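Local coordinates for endolysin (Escherichia coli O157 typing phage 15, PDB 7M5I), which is a phage lysozyme that probably cleaves the glycan strands of host peptidoglycan so that mature virions are released when the cell lyses, at residues N86-N97 against R145-S156. Numbering follows the deposited sequence.
Sequences NEFDALVSETYN and RRRMEADIYLDS
Glu94 lays its carboxylate over one face of the Arg146 guanidinium, the two planes 20° apart; the salt bridge, Glu94 OE1 to Arg146 NE at 3.6 Å, is therefore one of charge alone, with no N-H aimed at the oxygen. The edges of that guanidinium do the directed bonding. NH1 and NH2 close end-on around Asn97 OD1, each at 2.9 Å, NH2 in the plane of the Asn97 carbonyl and NH1 above it, while NE and NH1 hold Glu149 OE1 side-on. Bends at chi2 and chi3 (-70° and 93°) fold the Arg146 chain back to this position. Arg145, by contrast, runs extended and takes CB of Asn97 over the centre of one guanidinium face; its NE gives Glu149 OE2 a nearly straight bond of 2.8 Å, and NH2 makes a weak one to Ser93 O. Ser93 OG donates to the same carboxylate oxygen, OE2 of Glu149, at 2.6 Å on its anti side. Both oxygens of buried Glu149 thus have two donors, which probably favours its ionised form despite the nearby carboxylate of Glu94.

At the other end of the interface the Tyr153 ring receives Glu87 CG over one face in a CH-pi contact, 3.9 Å from the centroid, with Ala90 CB at its edge. Ala90 also meets Tyr153 CB and Ile152 CG2, where the helices pack closely. Asn86 ND2 donates in the carbonyl plane to Ile152 O (3.0 Å), and a water joins Glu87 OE2, which also pairs with Lys117 in a salt bridge, to Tyr153 O.

The two nearly antiparallel helices, their axes 7.4 Å apart, form part of the helical body of this glycosyl hydrolase 24 lysozyme. Helix 117-124 flanks them at Tyr153, whose OH bonds His112, while Phe20 of helix 11-21 packs on Ser93, Arg145 and Glu149, and Arg145 NH1 forms a long, weak ion pair with Glu21, the predicted proton donor or acceptor.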
ATOM      1  N   ASN A  86      10.357   4.013   8.788  1.00 26.74           N
ATOM      2  CA  ASN A  86       9.914   4.679   7.533  1.00 25.83           C
ATOM      3  C   ASN A  86      10.146   3.710   6.378  1.00 24.43           C
ATOM      4  O   ASN A  86       9.331   3.679   5.453  1.00 23.77           O
ATOM      5  CB  ASN A  86      10.579   6.039   7.330  1.00 26.31           C
ATOM      6  CG  ASN A  86      12.077   5.987   7.388  1.00 27.60           C
ATOM      7  OD1 ASN A  86      12.609   5.847   8.497  1.00 29.19           O
ATOM      8  ND2 ASN A  86      12.759   6.121   6.260  1.00 26.47           N
ATOM      9  N   GLU A  87      11.217   2.930   6.367  1.00 26.95           N
ATOM     10  CA  GLU A  87      11.408   1.903   5.320  1.00 26.97           C
ATOM     11  C   GLU A  87      10.257   0.895   5.381  1.00 27.01           C
ATOM     12  O   GLU A  87       9.650   0.588   4.303  1.00 26.28           O
ATOM     13  CB  GLU A  87      12.731   1.182   5.483  1.00 28.68           C
ATOM     14  CG  GLU A  87      13.932   2.016   5.094  1.00 30.17           C
ATOM     15  CD  GLU A  87      15.262   1.461   5.615  1.00 33.65           C
ATOM     16  OE1 GLU A  87      15.231   0.405   6.324  1.00 32.77           O
ATOM     17  OE2 GLU A  87      16.302   2.031   5.259  1.00 32.50           O
ATOM     18  N   PHE A  88       9.912   0.434   6.580  1.00 28.27           N
ATOM     19  CA  PHE A  88       8.796  -0.532   6.774  1.00 28.01           C
ATOM     20  C   PHE A  88       7.490   0.117   6.293  1.00 26.61           C
ATOM     21  O   PHE A  88       6.738  -0.542   5.497  1.00 26.53           O
ATOM     22  CB  PHE A  88       8.670  -0.960   8.229  1.00 27.89           C
ATOM     23  CG  PHE A  88       7.672  -2.066   8.409  1.00 28.99           C
ATOM     24  CD1 PHE A  88       7.971  -3.372   8.002  1.00 30.99           C
ATOM     25  CD2 PHE A  88       6.437  -1.820   8.964  1.00 29.24           C
ATOM     26  CE1 PHE A  88       7.070  -4.408   8.211  1.00 31.60           C
ATOM     27  CE2 PHE A  88       5.536  -2.859   9.175  1.00 30.25           C
ATOM     28  CZ  PHE A  88       5.855  -4.143   8.774  1.00 29.89           C
ATOM     29  N   ASP A  89       7.203   1.337   6.714  1.00 24.54           N
ATOM     30  CA  ASP A  89       5.954   2.025   6.310  1.00 24.90           C
ATOM     31  C   ASP A  89       5.839   2.071   4.780  1.00 25.32           C
ATOM     32  O   ASP A  89       4.720   1.779   4.216  1.00 22.82           O
ATOM     33  CB  ASP A  89       5.830   3.415   6.899  1.00 26.29           C
ATOM     34  CG  ASP A  89       5.622   3.490   8.393  1.00 27.43           C
ATOM     35  OD1 ASP A  89       5.192   2.475   9.016  1.00 27.47           O
ATOM     36  OD2 ASP A  89       5.891   4.618   8.944  1.00 27.33           O
ATOM     37  N   ALA A  90       6.904   2.472   4.106  1.00 23.89           N
ATOM     38  CA  ALA A  90       6.927   2.585   2.641  1.00 24.78           C
ATOM     39  C   ALA A  90       6.705   1.228   1.988  1.00 26.53           C
ATOM     40  O   ALA A  90       5.910   1.113   1.017  1.00 24.63           O
ATOM     41  CB  ALA A  90       8.184   3.225   2.154  1.00 25.56           C
ATOM     42  N   LEU A  91       7.399   0.190   2.452  1.00 25.10           N
ATOM     43  CA  LEU A  91       7.260  -1.165   1.862  1.00 26.22           C
ATOM     44  C   LEU A  91       5.834  -1.678   2.087  1.00 25.86           C
ATOM     45  O   LEU A  91       5.287  -2.242   1.151  1.00 27.47           O
ATOM     46  CB  LEU A  91       8.278  -2.107   2.518  1.00 27.88           C
ATOM     47  CG  LEU A  91       9.735  -1.768   2.191  1.00 30.33           C
ATOM     48  CD1 LEU A  91      10.648  -2.603   3.090  1.00 33.09           C
ATOM     49  CD2 LEU A  91      10.082  -2.009   0.736  1.00 32.42           C
ATOM     50  N   VAL A  92       5.229  -1.391   3.224  1.00 24.21           N
ATOM     51  CA  VAL A  92       3.819  -1.851   3.474  1.00 25.42           C
ATOM     52  C   VAL A  92       2.876  -1.073   2.559  1.00 24.72           C
ATOM     53  O   VAL A  92       2.077  -1.710   1.873  1.00 25.82           O
ATOM     54  CB  VAL A  92       3.417  -1.703   4.950  1.00 24.63           C
ATOM     55  CG1 VAL A  92       1.918  -1.948   5.165  1.00 24.04           C
ATOM     56  CG2 VAL A  92       4.201  -2.694   5.801  1.00 26.39           C
ATOM     57  N   SER A  93       3.024   0.259   2.483  1.00 23.75           N
ATOM     58  CA  SER A  93       2.195   1.081   1.541  1.00 24.04           C
ATOM     59  C   SER A  93       2.261   0.507   0.110  1.00 25.76           C
ATOM     60  O   SER A  93       1.202   0.304  -0.541  1.00 24.71           O
ATOM     61  CB  SER A  93       2.571   2.507   1.590  1.00 25.18           C
ATOM     62  OG  SER A  93       1.731   3.263   0.724  1.00 24.39           O
ATOM     63  N   GLU A  94       3.433   0.247  -0.418  1.00 24.55           N
ATOM     64  CA  GLU A  94       3.585  -0.225  -1.806  1.00 26.26           C
ATOM     65  C   GLU A  94       3.012  -1.641  -1.939  1.00 27.18           C
ATOM     66  O   GLU A  94       2.284  -1.911  -2.971  1.00 27.93           O
ATOM     67  CB  GLU A  94       5.028  -0.156  -2.287  1.00 26.08           C
ATOM     68  CG  GLU A  94       5.175  -0.640  -3.712  1.00 25.98           C
ATOM     69  CD  GLU A  94       6.279  -0.070  -4.550  1.00 28.88           C
ATOM     70  OE1 GLU A  94       6.439  -0.494  -5.731  1.00 28.72           O
ATOM     71  OE2 GLU A  94       6.949   0.853  -4.071  1.00 30.94           O
ATOM     72  N   THR A  95       3.287  -2.517  -0.966  1.00 26.50           N
ATOM     73  CA  THR A  95       2.797  -3.910  -1.032  1.00 28.69           C
ATOM     74  C   THR A  95       1.255  -3.910  -0.982  1.00 29.46           C
ATOM     75  O   THR A  95       0.645  -4.739  -1.667  1.00 29.41           O
ATOM     76  CB  THR A  95       3.380  -4.756   0.118  1.00 31.05           C
ATOM     77  OG1 THR A  95       4.794  -4.664   0.030  1.00 29.51           O
ATOM     78  CG2 THR A  95       2.958  -6.199   0.040  1.00 32.06           C
ATOM     79  N   TYR A  96       0.668  -3.014  -0.210  1.00 28.30           N
ATOM     80  CA  TYR A  96      -0.794  -2.885  -0.086  1.00 28.64           C
ATOM     81  C   TYR A  96      -1.425  -2.586  -1.452  1.00 31.52           C
ATOM     82  O   TYR A  96      -2.592  -2.970  -1.719  1.00 30.70           O
ATOM     83  CB  TYR A  96      -1.134  -1.798   0.927  1.00 28.94           C
ATOM     84  CG  TYR A  96      -2.608  -1.777   1.239  1.00 32.38           C
ATOM     85  CD1 TYR A  96      -3.196  -2.932   1.738  1.00 35.40           C
ATOM     86  CD2 TYR A  96      -3.408  -0.673   1.033  1.00 33.81           C
ATOM     87  CE1 TYR A  96      -4.543  -2.977   2.043  1.00 41.66           C
ATOM     88  CE2 TYR A  96      -4.760  -0.691   1.336  1.00 33.58           C
ATOM     89  CZ  TYR A  96      -5.331  -1.845   1.850  1.00 39.11           C
ATOM     90  OH  TYR A  96      -6.670  -2.004   2.086  1.00 38.03           O
ATOM     91  N   ASN A  97      -0.675  -1.938  -2.333  1.00 29.11           N
ATOM     92  CA  ASN A  97      -1.137  -1.566  -3.692  1.00 31.04           C
ATOM     93  C   ASN A  97      -0.787  -2.665  -4.683  1.00 32.20           C
ATOM     94  O   ASN A  97      -1.656  -3.065  -5.496  1.00 31.31           O
ATOM     95  CB  ASN A  97      -0.567  -0.187  -4.030  1.00 30.66           C
ATOM     96  CG  ASN A  97      -0.895   0.279  -5.430  1.00 34.27           C
ATOM     97  OD1 ASN A  97      -0.011   0.491  -6.230  1.00 33.75           O
ATOM     98  ND2 ASN A  97      -2.183   0.309  -5.756  1.00 36.07           N
ATOM     99  N   ARG A 145       2.209   8.146  -6.591  1.00 23.22           N
ATOM    100  CA  ARG A 145       2.213   7.349  -5.362  1.00 22.26           C
ATOM    101  C   ARG A 145       3.593   6.737  -5.186  1.00 21.72           C
ATOM    102  O   ARG A 145       4.113   6.811  -4.041  1.00 23.46           O
ATOM    103  CB  ARG A 145       1.124   6.288  -5.391  1.00 22.32           C
ATOM    104  CG  ARG A 145       1.133   5.410  -4.154  1.00 22.08           C
ATOM    105  CD  ARG A 145      -0.059   4.463  -4.121  1.00 25.07           C
ATOM    106  NE  ARG A 145      -0.018   3.632  -2.943  1.00 25.41           N
ATOM    107  CZ  ARG A 145      -1.075   3.024  -2.434  1.00 29.38           C
ATOM    108  NH1 ARG A 145      -2.264   3.149  -3.026  1.00 25.01           N
ATOM    109  NH2 ARG A 145      -0.951   2.296  -1.339  1.00 27.42           N
ATOM    110  N   ARG A 146       4.190   6.200  -6.249  1.00 21.79           N
ATOM    111  CA  ARG A 146       5.525   5.560  -6.132  1.00 23.60           C
ATOM    112  C   ARG A 146       6.571   6.598  -5.693  1.00 24.38           C
ATOM    113  O   ARG A 146       7.428   6.241  -4.804  1.00 23.35           O
ATOM    114  CB  ARG A 146       5.940   4.890  -7.430  1.00 25.52           C
ATOM    115  CG  ARG A 146       5.109   3.675  -7.815  1.00 26.58           C
ATOM    116  CD  ARG A 146       5.246   2.437  -6.991  1.00 26.96           C
ATOM    117  NE  ARG A 146       4.286   2.344  -5.934  1.00 26.32           N
ATOM    118  CZ  ARG A 146       3.078   1.766  -6.011  1.00 27.85           C
ATOM    119  NH1 ARG A 146       2.270   1.829  -4.979  1.00 26.25           N
ATOM    120  NH2 ARG A 146       2.636   1.236  -7.147  1.00 27.50           N
ATOM    121  N   ARG A 147       6.555   7.788  -6.272  1.00 24.20           N
ATOM    122  CA  ARG A 147       7.577   8.786  -5.864  1.00 26.12           C
ATOM    123  C   ARG A 147       7.361   9.172  -4.378  1.00 25.01           C
ATOM    124  O   ARG A 147       8.389   9.319  -3.634  1.00 23.54           O
ATOM    125  CB  ARG A 147       7.712   9.942  -6.831  1.00 27.61           C
ATOM    126  CG  ARG A 147       6.537  10.853  -6.834  1.00 29.50           C
ATOM    127  CD  ARG A 147       6.815  12.134  -6.077  1.00 30.69           C
ATOM    128  NE  ARG A 147       5.587  12.893  -6.097  1.00 29.71           N
ATOM    129  CZ  ARG A 147       5.383  14.015  -5.415  1.00 29.43           C
ATOM    130  NH1 ARG A 147       6.399  14.533  -4.744  1.00 27.67           N
ATOM    131  NH2 ARG A 147       4.233  14.644  -5.469  1.00 28.96           N
ATOM    132  N   MET A 148       6.114   9.314  -3.911  1.00 23.10           N
ATOM    133  CA  MET A 148       5.871   9.646  -2.486  1.00 22.80           C
ATOM    134  C   MET A 148       6.273   8.470  -1.565  1.00 23.82           C
ATOM    135  O   MET A 148       6.808   8.725  -0.476  1.00 22.68           O
ATOM    136  CB  MET A 148       4.413  10.064  -2.309  1.00 24.38           C
ATOM    137  CG  MET A 148       4.136  11.393  -2.949  1.00 26.10           C
ATOM    138  SD  MET A 148       2.467  11.930  -2.515  1.00 28.46           S
ATOM    139  CE  MET A 148       2.454  13.649  -3.016  1.00 40.75           C
ATOM    140  N   GLU A 149       6.090   7.230  -1.992  1.00 22.47           N
ATOM    141  CA  GLU A 149       6.511   6.058  -1.173  1.00 23.25           C
ATOM    142  C   GLU A 149       8.052   6.016  -1.146  1.00 24.68           C
ATOM    143  O   GLU A 149       8.594   5.747  -0.042  1.00 24.19           O
ATOM    144  CB  GLU A 149       5.905   4.756  -1.690  1.00 22.50           C
ATOM    145  CG  GLU A 149       4.403   4.625  -1.395  1.00 22.17           C
ATOM    146  CD  GLU A 149       3.639   3.581  -2.203  1.00 23.70           C
ATOM    147  OE1 GLU A 149       4.184   3.118  -3.254  1.00 27.06           O
ATOM    148  OE2 GLU A 149       2.525   3.206  -1.743  1.00 25.07           O
ATOM    149  N   ALA A 150       8.741   6.307  -2.243  1.00 24.13           N
ATOM    150  CA  ALA A 150      10.236   6.396  -2.234  1.00 25.26           C
ATOM    151  C   ALA A 150      10.712   7.490  -1.265  1.00 25.53           C
ATOM    152  O   ALA A 150      11.741   7.286  -0.557  1.00 27.20           O
ATOM    153  CB  ALA A 150      10.745   6.634  -3.636  1.00 27.01           C
ATOM    154  N   ASP A 151      10.013   8.636  -1.203  1.00 23.82           N
ATOM    155  CA  ASP A 151      10.371   9.709  -0.239  1.00 25.82           C
ATOM    156  C   ASP A 151      10.227   9.198   1.206  1.00 25.75           C
ATOM    157  O   ASP A 151      11.075   9.575   2.087  1.00 25.66           O
ATOM    158  CB  ASP A 151       9.543  10.968  -0.484  1.00 27.19           C
ATOM    159  CG  ASP A 151       9.879  11.730  -1.757  1.00 29.99           C
ATOM    160  OD1 ASP A 151      11.002  11.561  -2.254  1.00 32.52           O
ATOM    161  OD2 ASP A 151       8.987  12.485  -2.256  1.00 33.20           O
ATOM    162  N   ILE A 152       9.195   8.413   1.508  1.00 24.64           N
ATOM    163  CA  ILE A 152       9.049   7.853   2.889  1.00 23.56           C
ATOM    164  C   ILE A 152      10.263   6.937   3.118  1.00 25.41           C
ATOM    165  O   ILE A 152      10.914   7.067   4.147  1.00 25.38           O
ATOM    166  CB  ILE A 152       7.730   7.069   3.051  1.00 24.42           C
ATOM    167  CG1 ILE A 152       6.510   7.984   2.872  1.00 23.91           C
ATOM    168  CG2 ILE A 152       7.691   6.357   4.382  1.00 23.50           C
ATOM    169  CD1 ILE A 152       5.189   7.245   2.808  1.00 24.72           C
ATOM    170  N   TYR A 153      10.524   6.035   2.172  1.00 25.22           N
ATOM    171  CA  TYR A 153      11.504   4.933   2.328  1.00 25.58           C
ATOM    172  C   TYR A 153      12.890   5.573   2.585  1.00 27.48           C
ATOM    173  O   TYR A 153      13.636   5.132   3.521  1.00 26.46           O
ATOM    174  CB  TYR A 153      11.504   4.039   1.089  1.00 26.73           C
ATOM    175  CG  TYR A 153      12.551   2.950   1.149  1.00 26.99           C
ATOM    176  CD1 TYR A 153      13.829   3.200   0.680  1.00 28.71           C
ATOM    177  CD2 TYR A 153      12.275   1.709   1.694  1.00 26.54           C
ATOM    178  CE1 TYR A 153      14.815   2.232   0.760  1.00 29.74           C
ATOM    179  CE2 TYR A 153      13.253   0.737   1.803  1.00 27.64           C
ATOM    180  CZ  TYR A 153      14.537   0.998   1.347  1.00 29.11           C
ATOM    181  OH  TYR A 153      15.534   0.029   1.386  1.00 30.13           O
ATOM    182  N   LEU A 154      13.297   6.525   1.745  1.00 26.79           N
ATOM    183  CA  LEU A 154      14.690   7.076   1.816  1.00 30.48           C
ATOM    184  C   LEU A 154      14.822   8.149   2.866  1.00 31.00           C
ATOM    185  O   LEU A 154      15.849   8.129   3.588  1.00 29.65           O
ATOM    186  CB  LEU A 154      15.066   7.693   0.473  1.00 31.58           C
ATOM    187  CG  LEU A 154      15.353   6.711  -0.647  1.00 34.94           C
ATOM    188  CD1 LEU A 154      15.496   7.488  -1.957  1.00 37.45           C
ATOM    189  CD2 LEU A 154      16.589   5.867  -0.301  1.00 37.26           C
ATOM    190  N   ASP A 155      13.894   9.095   2.915  1.00 27.86           N
ATOM    191  CA  ASP A 155      14.067  10.367   3.658  1.00 30.58           C
ATOM    192  C   ASP A 155      13.124  10.497   4.859  1.00 29.57           C
ATOM    193  O   ASP A 155      13.228  11.516   5.523  1.00 27.87           O
ATOM    194  CB  ASP A 155      13.864  11.566   2.723  1.00 32.86           C
ATOM    195  CG  ASP A 155      14.785  11.551   1.514  1.00 34.95           C
ATOM    196  OD1 ASP A 155      15.920  11.056   1.602  1.00 36.91           O
ATOM    197  OD2 ASP A 155      14.337  12.024   0.459  1.00 39.61           O
ATOM    198  N   SER A 156      12.228   9.540   5.115  1.00 27.83           N
ATOM    199  CA  SER A 156      11.232   9.654   6.190  1.00 27.01           C
ATOM    200  C   SER A 156      10.379  10.923   5.991  1.00 28.21           C
ATOM    201  O   SER A 156       9.991  11.600   6.943  1.00 27.83           O
ATOM    202  CB  SER A 156      11.949   9.557   7.580  1.00 29.60           C
ATOM    203  OG  SER A 156      10.969   9.215   8.559  1.00 31.10           O
TER
HETATM  204  O   HOH W   1      16.169   4.243   4.042  1.00 32.88           O
HETATM  205  O   HOH W   2      -3.881   0.440  -2.906  1.00 43.03           O